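Inorganic pyrophosphatase (Ehrlichia chaffeensis, PDB 3LO0) probably hydrolyses inorganic pyrophosphate to two phosphate ions with the help of magnesium, as a homohexameric enzyme of the PPase family. Local coordinates at residues 106-111 with 133-138; 151-156 with 175-180; 81-84 with 90-93; 52-55 with 60-63. One frame throughout, in Å; residues are numbered along the deposited sequence.

Interaction 1: 106-111 with 133-138; sequences VIRARP and HKVDQY
V135 packs against I107 and R108 of strand 106-118, and the turn 133-138 that carries it begins at H133. There the backbone N of H133 donates to a water at 3.0 Å. R110 NH2 bonds to I142 O, while its NE is only weakly tied, through that water, to H133 N. V135 carries the direct packing, one methyl for each partner. Its CG1, set anti to the backbone N (chi1 176°), lies 4.1 Å from CD1 at the extended end of I107; its CG2 lies 3.7 Å from NH2 and 3.8 Å from NE of R108, approaching that guanidinium obliquely. The fold places these residues where the six-stranded sheet of the pyrophosphatase meets a neighbouring copy: F66 of the second subunit packs on I107, V135 and D136, and D64 of that subunit forms a long, weak ion pair with R108 NH2. D136 then closes an Asx turn, its OD1 accepting from Y138 N at 3.1 Å and 167°, with the donor well above the carboxylate plane. The other oxygen, D136 OD2, is in a salt bridge with R98 NE.

Interaction 2: 151-156 with 175-180; sequences SFLNSI and EGWKDV
The indole N of W177 reaches helix residue N154 through one water: W177 NE1 donates to it at 2.8 Å, and the water in turn donates to N154 OD1 at 2.7 Å. The water lies at the edge of the indole, in the ring plane. L153 comes over one face. Its CD2 stands 4.0 Å from the centroid of the W177 six-membered ring and only 14° off the ring normal, the geometry of a CH-pi contact. I156, three residues (nearly a turn) further on, takes the rim of the six-membered ring instead: its CG2 lies near the ring plane, 3.9 Å from W177 CH2. A chi1 of -68° leaves this branch anti to the backbone N and turned to the tryptophan edge, while I156 CD1 lies over one face of the F152 ring, within the helix. The L153 carbonyl O also approaches W177 CZ2, at 3.5 Å. Facing helix 150-162, the tryptophan projects from strand 173-179 just after a classic beta bulge in which E175 and G176 both face V116. Y145 meets the indole with nearly parallel planes, and L115 of the neighbouring strand 106-118 and L128 of strand 124-131 pack against it, joining helix to sheet.

Interaction 3: 81-84 with 90-93; sequences PHTC and PVDV
T83 OG1 accepts a hydrogen bond from the backbone N of V91 at 2.8 Å, and the N-H points at the oxygen nearly straight, at 165°. A second bond on the same OG1 goes to the carbonyl O of I80, and the hydroxyl thereby ties the two ends of the connection, I80 and V91. It is put there by a chi1 of 54°, which places OG1 between the backbone N and the carbonyl carbon of T83. Beside these bonds the two side chains touch through carbon, V91 CG2 lying 3.7 Å from T83 CB. P90 fits alongside, its CB 3.6 Å from T83 OG1, while its CA makes a CA-H...O contact of 3.4 Å with the T83 carbonyl O, the angle at H being 143°. One shell out, I127 lies against V91. The link spans the connection between strand 76-79 and strand 92-95, antiparallel neighbours in the sheet, and D92 follows directly after V91. D92 is predicted to bind both magnesium ions, and D87 the first. D87, P90 and D92 belong to the D-G-D-P-V-D signature of family I inorganic pyrophosphatases, which spans the loop and the start of the strand.

Interaction 4: 52-55 with 60-63; sequences YEFD and LFCV
Strands 52-55 and 60-63 form an antiparallel pair whose axes approach to 4.5 Å at 140°, with hydrogen-bonded pairs E53-C62 and D55-L60 alternating with the non-hydrogen-bonded pairs Y52-V63 and F54-F61. E53 and C62 exchange two bonds of 2.9 Å, E53 N to C62 O and C62 N to E53 O; D55 N to L60 O is equally short, but L60 N to D55 O is weak at 3.4 Å. F54 and F61 meet edge-to-face on the side they share with Y52 and V63. With F54 CG anti to the backbone N (chi1 -171°), the ring edge is brought to the F61 face, planes at 77°, and F54 CD1 sits over the centre of that ring. Y52 CE1 touches V63 CG2 at 3.8 Å. On the reverse side, D55 CB lies 3.7 Å from C62 SG, and D55 OD1 bonds to K58 N in the turn. K51 and R65, predicted substrate ligands, lie beside this beta hairpin, and a sulfate lies near E53. The hairpin is separate from the six-stranded sheet, and the fifth subunit packs on it: M102 N of that subunit bonds to Y52 OH, and F61 and V63 make backbone hydrogen bonds to the same subunit.

How the interactions relate
Along the chain the contacts come in series: interaction 4, interaction 3, interaction 1 and interaction 2. Interactions 1, 2 and 3 all reach the six-stranded sheet, whereas interaction 4 lies on the separate two-stranded hairpin. Interactions 1 and 2, with centres about 19 Å apart, are the only pair that touch, through P111 O and V180 CG2 at 3.5 Å, and strands 106-118 and 173-179 are neighbours. Interactions 2 and 3 lie on opposite sides of the chain centre, about 20 Å apart centre to centre. Interactions 3 and 4 lie near predicted metal and substrate residues, and I156 of interaction 2 comes within about 8 Å, side chain to side chain, of Y77, a predicted substrate residue. Interactions 1, 2 and 4 also meet other subunits of the hexamer.

Interaction 1: 106-111 with 133-138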
loop_
_atom_site.group_PDB
_atom_site.type_symbol
_atom_site.label_atom_id
_atom_site.label_comp_id
_atom_site.label_asym_id
_atom_site.label_seq_id
_atom_site.Cartn_x
_atom_site.Cartn_y
_atom_site.Cartn_z
ATOM N N VAL A 106 -11.258 -13.018 -12.787
ATOM C CA VAL A 106 -10.975 -14.376 -13.266
ATOM C C VAL A 106 -9.555 -14.413 -13.789
ATOM O O VAL A 106 -9.154 -13.565 -14.604
ATOM C CB VAL A 106 -11.907 -14.792 -14.414
ATOM C CG1 VAL A 106 -11.653 -16.260 -14.831
ATOM C CG2 VAL A 106 -13.361 -14.589 -14.023
ATOM N N ILE A 107 -8.804 -15.419 -13.386
ATOM C CA ILE A 107 -7.505 -15.677 -13.994
ATOM C C ILE A 107 -7.453 -17.082 -14.606
ATOM O O ILE A 107 -7.915 -18.077 -14.029
ATOM C CB ILE A 107 -6.351 -15.426 -13.008
ATOM C CG1 ILE A 107 -4.979 -15.554 -13.705
ATOM C CG2 ILE A 107 -6.487 -16.331 -11.795
ATOM C CD1 ILE A 107 -3.785 -15.024 -12.830
ATOM N N ARG A 108 -6.890 -17.141 -15.802
ATOM C CA ARG A 108 -6.659 -18.405 -16.468
ATOM C C ARG A 108 -5.362 -19.010 -15.925
ATOM O O ARG A 108 -4.257 -18.361 -15.960
ATOM C CB ARG A 108 -6.538 -18.173 -17.952
ATOM C CG ARG A 108 -7.760 -17.558 -18.583
ATOM C CD ARG A 108 -7.440 -17.136 -20.020
ATOM N NE ARG A 108 -6.677 -15.886 -20.022
ATOM C CZ ARG A 108 -6.302 -15.231 -21.118
ATOM N NH1 ARG A 108 -6.596 -15.710 -22.329
ATOM N NH2 ARG A 108 -5.634 -14.087 -21.005
ATOM N N ALA A 109 -5.495 -20.195 -15.348
ATOM C CA ALA A 109 -4.388 -20.830 -14.655
ATOM C C ALA A 109 -4.219 -22.258 -15.096
ATOM O O ALA A 109 -5.053 -22.808 -15.814
ATOM C CB ALA A 109 -4.581 -20.767 -13.139
ATOM N N ARG A 110 -3.108 -22.852 -14.682
ATOM C CA ARG A 110 -2.925 -24.280 -14.918
ATOM C C ARG A 110 -2.411 -24.929 -13.673
ATOM O O ARG A 110 -1.506 -24.398 -13.004
ATOM C CB ARG A 110 -2.058 -24.579 -16.129
ATOM C CG ARG A 110 -0.708 -23.956 -16.147
ATOM C CD ARG A 110 0.031 -24.314 -17.478
ATOM N NE ARG A 110 1.331 -23.653 -17.446
ATOM C CZ ARG A 110 2.359 -24.054 -16.689
ATOM N NH1 ARG A 110 3.478 -23.342 -16.679
ATOM N NH2 ARG A 110 2.276 -25.157 -15.950
ATOM N N PRO A 111 -3.037 -26.044 -13.311
ATOM C CA PRO A 111 -2.660 -26.705 -12.097
ATOM C C PRO A 111 -1.284 -27.321 -12.248
ATOM O O PRO A 111 -0.921 -27.755 -13.342
ATOM C CB PRO A 111 -3.685 -27.820 -11.957
ATOM C CG PRO A 111 -4.166 -28.055 -13.330
ATOM C CD PRO A 111 -3.971 -26.850 -14.108
ATOM N N HIS A 133 0.761 -19.402 -19.830
ATOM C CA HIS A 133 1.843 -18.720 -20.522
ATOM C C HIS A 133 1.355 -17.430 -21.171
ATOM O O HIS A 133 2.104 -16.462 -21.277
ATOM C CB HIS A 133 2.514 -19.634 -21.543
ATOM C CG HIS A 133 1.741 -19.819 -22.807
ATOM N ND1 HIS A 133 1.940 -19.022 -23.918
ATOM C CD2 HIS A 133 0.794 -20.723 -23.152
ATOM C CE1 HIS A 133 1.136 -19.423 -24.890
ATOM N NE2 HIS A 133 0.431 -20.454 -24.454
ATOM N N LYS A 134 0.096 -17.431 -21.577
ATOM C CA LYS A 134 -0.581 -16.259 -22.092
ATOM C C LYS A 134 -0.599 -15.131 -21.080
ATOM O O LYS A 134 -0.400 -13.968 -21.436
ATOM C CB LYS A 134 -2.039 -16.627 -22.444
ATOM N N VAL A 135 -0.815 -15.477 -19.820
ATOM C CA VAL A 135 -0.997 -14.496 -18.751
ATOM C C VAL A 135 0.336 -14.025 -18.135
ATOM O O VAL A 135 0.543 -12.830 -17.908
ATOM C CB VAL A 135 -1.951 -15.074 -17.695
ATOM C CG1 VAL A 135 -2.097 -14.149 -16.510
ATOM C CG2 VAL A 135 -3.331 -15.410 -18.379
ATOM N N ASP A 136 1.229 -14.950 -17.845
ATOM C CA ASP A 136 2.594 -14.592 -17.432
ATOM C C ASP A 136 3.585 -15.699 -17.813
ATOM O O ASP A 136 3.477 -16.815 -17.320
ATOM C CB ASP A 136 2.617 -14.394 -15.913
ATOM C CG ASP A 136 3.880 -13.684 -15.411
ATOM O OD1 ASP A 136 4.811 -13.425 -16.212
ATOM O OD2 ASP A 136 3.949 -13.397 -14.196
ATOM N N GLN A 137 4.601 -15.369 -18.610
ATOM C CA GLN A 137 5.604 -16.370 -18.981
ATOM C C GLN A 137 6.605 -16.699 -17.871
ATOM O O GLN A 137 7.363 -17.660 -18.003
ATOM C CB GLN A 137 6.341 -15.957 -20.270
ATOM C CG GLN A 137 5.358 -15.592 -21.369
ATOM C CD GLN A 137 5.757 -16.067 -22.747
ATOM O OE1 GLN A 137 6.940 -16.233 -23.065
ATOM N NE2 GLN A 137 4.752 -16.285 -23.586
ATOM N N TYR A 138 6.578 -15.954 -16.766
ATOM C CA TYR A 138 7.500 -16.210 -15.680
ATOM C C TYR A 138 7.459 -17.657 -15.233
ATOM O O TYR A 138 8.497 -18.217 -14.862
ATOM C CB TYR A 138 7.219 -15.293 -14.483
ATOM C CG TYR A 138 8.272 -15.329 -13.403
ATOM C CD1 TYR A 138 9.361 -14.454 -13.430
ATOM C CD2 TYR A 138 8.172 -16.212 -12.331
ATOM C CE1 TYR A 138 10.331 -14.477 -12.427
ATOM C CE2 TYR A 138 9.147 -16.249 -11.324
ATOM C CZ TYR A 138 10.213 -15.373 -11.375
ATOM O OH TYR A 138 11.167 -15.405 -10.382
HETATM O O HOH W 1 0.426 -22.322 -20.263
#

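Interaction 2: 151-156 with 175-180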
loop_
_atom_site.group_PDB
_atom_site.type_symbol
_atom_site.label_atom_id
_atom_site.label_comp_id
_atom_site.label_asym_id
_atom_site.label_seq_id
_atom_site.Cartn_x
_atom_site.Cartn_y
_atom_site.Cartn_z
ATOM N N SER A 151 11.135 -24.322 0.052
ATOM C CA SER A 151 10.773 -23.330 1.058
ATOM C C SER A 151 9.394 -22.740 0.779
ATOM O O SER A 151 8.619 -22.490 1.694
ATOM C CB SER A 151 11.830 -22.209 1.165
ATOM O OG SER A 151 12.201 -21.683 -0.103
ATOM N N PHE A 152 9.080 -22.549 -0.493
ATOM C CA PHE A 152 7.785 -22.009 -0.880
ATOM C C PHE A 152 6.656 -23.023 -0.577
ATOM O O PHE A 152 5.676 -22.711 0.077
ATOM C CB PHE A 152 7.821 -21.644 -2.351
ATOM C CG PHE A 152 6.544 -21.028 -2.847
ATOM C CD1 PHE A 152 5.978 -19.937 -2.189
ATOM C CD2 PHE A 152 5.912 -21.536 -3.976
ATOM C CE1 PHE A 152 4.776 -19.372 -2.638
ATOM C CE2 PHE A 152 4.719 -20.976 -4.428
ATOM C CZ PHE A 152 4.158 -19.894 -3.771
ATOM N N LEU A 153 6.865 -24.251 -1.004
ATOM C CA LEU A 153 5.898 -25.307 -0.767
ATOM C C LEU A 153 5.650 -25.480 0.701
ATOM O O LEU A 153 4.519 -25.643 1.110
ATOM C CB LEU A 153 6.419 -26.609 -1.340
ATOM C CG LEU A 153 6.599 -26.668 -2.841
ATOM C CD1 LEU A 153 7.199 -28.005 -3.228
ATOM C CD2 LEU A 153 5.229 -26.419 -3.537
ATOM N N ASN A 154 6.721 -25.452 1.504
ATOM C CA ASN A 154 6.595 -25.630 2.955
ATOM C C ASN A 154 5.827 -24.473 3.607
ATOM O O ASN A 154 5.021 -24.669 4.528
ATOM C CB ASN A 154 7.980 -25.841 3.603
ATOM C CG ASN A 154 8.616 -27.192 3.243
ATOM O OD1 ASN A 154 7.931 -28.142 2.858
ATOM N ND2 ASN A 154 9.946 -27.280 3.373
ATOM N N SER A 155 6.034 -23.264 3.086
ATOM C CA SER A 155 5.309 -22.100 3.591
ATOM C C SER A 155 3.803 -22.253 3.388
ATOM O O SER A 155 3.000 -21.894 4.254
ATOM C CB SER A 155 5.834 -20.822 2.906
ATOM O OG SER A 155 5.226 -19.664 3.465
ATOM N N ILE A 156 3.417 -22.810 2.245
ATOM C CA ILE A 156 2.023 -23.027 1.960
ATOM C C ILE A 156 1.417 -24.048 2.929
ATOM O O ILE A 156 0.329 -23.809 3.481
ATOM C CB ILE A 156 1.774 -23.456 0.456
ATOM C CG1 ILE A 156 2.086 -22.285 -0.514
ATOM C CG2 ILE A 156 0.353 -23.888 0.255
ATOM C CD1 ILE A 156 2.327 -22.737 -1.988
ATOM N N GLU A 175 -1.304 -34.082 4.789
ATOM C CA GLU A 175 -0.884 -35.358 4.197
ATOM C C GLU A 175 0.316 -35.193 3.252
ATOM O O GLU A 175 1.147 -36.101 3.134
ATOM C CB GLU A 175 -2.052 -36.004 3.444
ATOM N N GLY A 176 0.412 -34.031 2.595
ATOM C CA GLY A 176 1.532 -33.721 1.686
ATOM C C GLY A 176 1.106 -33.269 0.287
ATOM O O GLY A 176 -0.069 -33.047 0.026
ATOM N N TRP A 177 2.092 -33.143 -0.598
ATOM C CA TRP A 177 1.895 -32.721 -1.965
ATOM C C TRP A 177 1.740 -33.914 -2.874
ATOM O O TRP A 177 2.361 -34.957 -2.673
ATOM C CB TRP A 177 3.086 -31.874 -2.428
ATOM C CG TRP A 177 3.133 -30.586 -1.696
ATOM C CD1 TRP A 177 3.823 -30.304 -0.552
ATOM C CD2 TRP A 177 2.446 -29.397 -2.056
ATOM N NE1 TRP A 177 3.597 -29.004 -0.169
ATOM C CE2 TRP A 177 2.760 -28.417 -1.078
ATOM C CE3 TRP A 177 1.572 -29.065 -3.097
ATOM C CZ2 TRP A 177 2.245 -27.120 -1.121
ATOM C CZ3 TRP A 177 1.071 -27.753 -3.153
ATOM C CH2 TRP A 177 1.401 -26.804 -2.163
ATOM N N LYS A 178 0.908 -33.744 -3.888
ATOM C CA LYS A 178 0.743 -34.729 -4.936
ATOM C C LYS A 178 0.854 -33.970 -6.255
ATOM O O LYS A 178 0.712 -32.745 -6.293
ATOM C CB LYS A 178 -0.604 -35.456 -4.793
ATOM N N ASP A 179 1.110 -34.723 -7.320
ATOM C CA ASP A 179 1.620 -34.190 -8.572
ATOM C C ASP A 179 0.500 -33.644 -9.441
ATOM O O ASP A 179 -0.652 -33.749 -9.101
ATOM C CB ASP A 179 2.467 -35.261 -9.313
ATOM C CG ASP A 179 1.676 -36.510 -9.700
ATOM O OD1 ASP A 179 0.443 -36.431 -9.897
ATOM O OD2 ASP A 179 2.298 -37.601 -9.826
ATOM N N VAL A 180 0.882 -33.006 -10.535
ATOM C CA VAL A 180 -0.044 -32.372 -11.460
ATOM C C VAL A 180 -1.180 -33.297 -11.963
ATOM O O VAL A 180 -2.325 -32.861 -12.101
ATOM C CB VAL A 180 0.745 -31.760 -12.624
ATOM C CG1 VAL A 180 1.712 -32.837 -13.262
ATOM C CG2 VAL A 180 -0.220 -31.135 -13.664
HETATM O O HOH W 2 5.415 -28.603 1.964
#

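Interaction 3: 81-84 with 90-93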
loop_
_atom_site.group_PDB
_atom_site.type_symbol
_atom_site.label_atom_id
_atom_site.label_comp_id
_atom_site.label_asym_id
_atom_site.label_seq_id
_atom_site.Cartn_x
_atom_site.Cartn_y
_atom_site.Cartn_z
ATOM N N PRO A 81 -15.172 -22.070 -10.815
ATOM C CA PRO A 81 -16.614 -21.944 -10.912
ATOM C C PRO A 81 -17.236 -23.200 -11.492
ATOM O O PRO A 81 -16.649 -23.838 -12.374
ATOM C CB PRO A 81 -16.830 -20.732 -11.839
ATOM C CG PRO A 81 -15.541 -20.422 -12.444
ATOM C CD PRO A 81 -14.463 -21.063 -11.615
ATOM N N HIS A 82 -18.365 -23.594 -10.920
ATOM C CA HIS A 82 -19.107 -24.790 -11.373
ATOM C C HIS A 82 -18.381 -26.102 -11.161
ATOM O O HIS A 82 -18.521 -27.038 -11.926
ATOM C CB HIS A 82 -19.585 -24.598 -12.811
ATOM C CG HIS A 82 -20.393 -23.353 -12.983
ATOM N ND1 HIS A 82 -21.480 -23.055 -12.181
ATOM C CD2 HIS A 82 -20.251 -22.302 -13.825
ATOM C CE1 HIS A 82 -21.985 -21.889 -12.541
ATOM N NE2 HIS A 82 -21.258 -21.411 -13.536
ATOM N N THR A 83 -17.638 -26.185 -10.073
ATOM C CA THR A 83 -17.115 -27.442 -9.631
ATOM C C THR A 83 -17.826 -27.779 -8.352
ATOM O O THR A 83 -18.424 -26.913 -7.715
ATOM C CB THR A 83 -15.591 -27.414 -9.452
ATOM O OG1 THR A 83 -15.220 -26.340 -8.591
ATOM C CG2 THR A 83 -14.927 -27.278 -10.808
ATOM N N CYS A 84 -17.812 -29.059 -8.020
ATOM C CA CYS A 84 -18.442 -29.546 -6.820
ATOM C C CYS A 84 -17.602 -30.682 -6.277
ATOM O O CYS A 84 -17.642 -31.811 -6.786
ATOM C CB CYS A 84 -19.862 -30.029 -7.124
ATOM S SG CYS A 84 -20.761 -30.436 -5.611
ATOM N N PRO A 90 -17.159 -25.748 -4.227
ATOM C CA PRO A 90 -16.259 -25.708 -5.403
ATOM C C PRO A 90 -14.838 -26.070 -5.039
ATOM O O PRO A 90 -14.470 -25.952 -3.868
ATOM C CB PRO A 90 -16.356 -24.259 -5.868
ATOM C CG PRO A 90 -17.764 -23.826 -5.409
ATOM C CD PRO A 90 -17.870 -24.462 -4.045
ATOM N N VAL A 91 -14.042 -26.489 -6.040
ATOM C CA VAL A 91 -12.631 -26.790 -5.839
ATOM C C VAL A 91 -11.850 -25.499 -5.531
ATOM O O VAL A 91 -11.968 -24.516 -6.256
ATOM C CB VAL A 91 -12.027 -27.459 -7.118
ATOM C CG1 VAL A 91 -10.535 -27.717 -6.953
ATOM C CG2 VAL A 91 -12.778 -28.741 -7.465
ATOM N N ASP A 92 -11.065 -25.503 -4.460
ATOM C CA ASP A 92 -10.262 -24.328 -4.105
ATOM C C ASP A 92 -8.883 -24.415 -4.738
ATOM O O ASP A 92 -8.253 -25.498 -4.802
ATOM C CB ASP A 92 -10.084 -24.236 -2.586
ATOM C CG ASP A 92 -11.398 -24.057 -1.859
ATOM O OD1 ASP A 92 -12.267 -23.309 -2.377
ATOM O OD2 ASP A 92 -11.549 -24.676 -0.777
ATOM N N VAL A 93 -8.390 -23.246 -5.118
ATOM C CA VAL A 93 -7.168 -23.122 -5.856
ATOM C C VAL A 93 -6.302 -21.982 -5.294
ATOM O O VAL A 93 -6.771 -20.842 -5.118
ATOM C CB VAL A 93 -7.450 -22.856 -7.352
ATOM C CG1 VAL A 93 -6.146 -22.849 -8.163
ATOM C CG2 VAL A 93 -8.428 -23.847 -7.889
#

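Interaction 4: 52-55 with 60-63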
loop_
_atom_site.group_PDB
_atom_site.type_symbol
_atom_site.label_atom_id
_atom_site.label_comp_id
_atom_site.label_asym_id
_atom_site.label_seq_id
_atom_site.Cartn_x
_atom_site.Cartn_y
_atom_site.Cartn_z
ATOM N N TYR A 52 -12.233 -13.401 2.480
ATOM C CA TYR A 52 -13.424 -13.157 1.686
ATOM C C TYR A 52 -13.873 -14.476 1.113
ATOM O O TYR A 52 -13.074 -15.403 0.941
ATOM C CB TYR A 52 -13.160 -12.154 0.557
ATOM C CG TYR A 52 -12.817 -10.768 1.030
ATOM C CD1 TYR A 52 -13.819 -9.893 1.460
ATOM C CD2 TYR A 52 -11.499 -10.321 1.044
ATOM C CE1 TYR A 52 -13.526 -8.634 1.892
ATOM C CE2 TYR A 52 -11.182 -9.038 1.450
ATOM C CZ TYR A 52 -12.204 -8.190 1.880
ATOM O OH TYR A 52 -11.917 -6.949 2.337
ATOM N N GLU A 53 -15.165 -14.574 0.838
ATOM C CA GLU A 53 -15.749 -15.769 0.275
ATOM C C GLU A 53 -16.909 -15.343 -0.612
ATOM O O GLU A 53 -17.710 -14.491 -0.230
ATOM C CB GLU A 53 -16.251 -16.701 1.374
ATOM C CG GLU A 53 -16.626 -18.083 0.894
ATOM C CD GLU A 53 -16.684 -19.085 2.037
ATOM O OE1 GLU A 53 -17.224 -18.706 3.091
ATOM O OE2 GLU A 53 -16.206 -20.236 1.869
ATOM N N PHE A 54 -16.963 -15.896 -1.811
ATOM C CA PHE A 54 -18.089 -15.650 -2.695
ATOM C C PHE A 54 -19.311 -16.393 -2.176
ATOM O O PHE A 54 -19.237 -17.593 -1.904
ATOM C CB PHE A 54 -17.808 -16.112 -4.128
ATOM C CG PHE A 54 -18.870 -15.663 -5.093
ATOM C CD1 PHE A 54 -18.886 -14.353 -5.558
ATOM C CD2 PHE A 54 -19.874 -16.523 -5.476
ATOM C CE1 PHE A 54 -19.883 -13.916 -6.418
ATOM C CE2 PHE A 54 -20.882 -16.095 -6.335
ATOM C CZ PHE A 54 -20.873 -14.787 -6.808
ATOM N N ASP A 55 -20.435 -15.683 -2.062
ATOM C CA ASP A 55 -21.661 -16.269 -1.524
ATOM C C ASP A 55 -22.582 -16.470 -2.707
ATOM O O ASP A 55 -23.049 -15.507 -3.293
ATOM C CB ASP A 55 -22.278 -15.356 -0.450
ATOM C CG ASP A 55 -23.485 -15.987 0.283
ATOM O OD1 ASP A 55 -24.406 -16.509 -0.356
ATOM O OD2 ASP A 55 -23.534 -15.915 1.530
ATOM N N LEU A 60 -22.647 -12.263 -4.056
ATOM C CA LEU A 60 -21.742 -11.192 -3.620
ATOM C C LEU A 60 -20.598 -11.770 -2.777
ATOM O O LEU A 60 -20.738 -12.827 -2.192
ATOM C CB LEU A 60 -22.500 -10.161 -2.769
ATOM C CG LEU A 60 -23.431 -9.135 -3.433
ATOM C CD1 LEU A 60 -24.519 -8.654 -2.455
ATOM C CD2 LEU A 60 -22.626 -7.948 -3.967
ATOM N N PHE A 61 -19.477 -11.074 -2.711
ATOM C CA PHE A 61 -18.400 -11.433 -1.765
ATOM C C PHE A 61 -18.786 -11.005 -0.352
ATOM O O PHE A 61 -19.378 -9.938 -0.178
ATOM C CB PHE A 61 -17.063 -10.783 -2.148
ATOM C CG PHE A 61 -16.429 -11.417 -3.337
ATOM C CD1 PHE A 61 -15.627 -12.531 -3.196
ATOM C CD2 PHE A 61 -16.685 -10.931 -4.615
ATOM C CE1 PHE A 61 -15.072 -13.162 -4.310
ATOM C CE2 PHE A 61 -16.129 -11.543 -5.740
ATOM C CZ PHE A 61 -15.321 -12.665 -5.587
ATOM N N CYS A 62 -18.500 -11.866 0.620
ATOM C CA CYS A 62 -18.751 -11.594 2.039
ATOM C C CYS A 62 -17.468 -11.793 2.801
ATOM O O CYS A 62 -16.592 -12.599 2.395
ATOM C CB CYS A 62 -19.780 -12.557 2.625
ATOM S SG CYS A 62 -21.381 -12.563 1.781
ATOM N N VAL A 63 -17.361 -11.064 3.899
ATOM C CA VAL A 63 -16.280 -11.277 4.833
ATOM C C VAL A 63 -16.645 -12.538 5.618
ATOM O O VAL A 63 -17.576 -12.522 6.422
ATOM C CB VAL A 63 -16.084 -10.071 5.772
ATOM C CG1 VAL A 63 -14.933 -10.310 6.748
ATOM C CG2 VAL A 63 -15.792 -8.803 4.953
#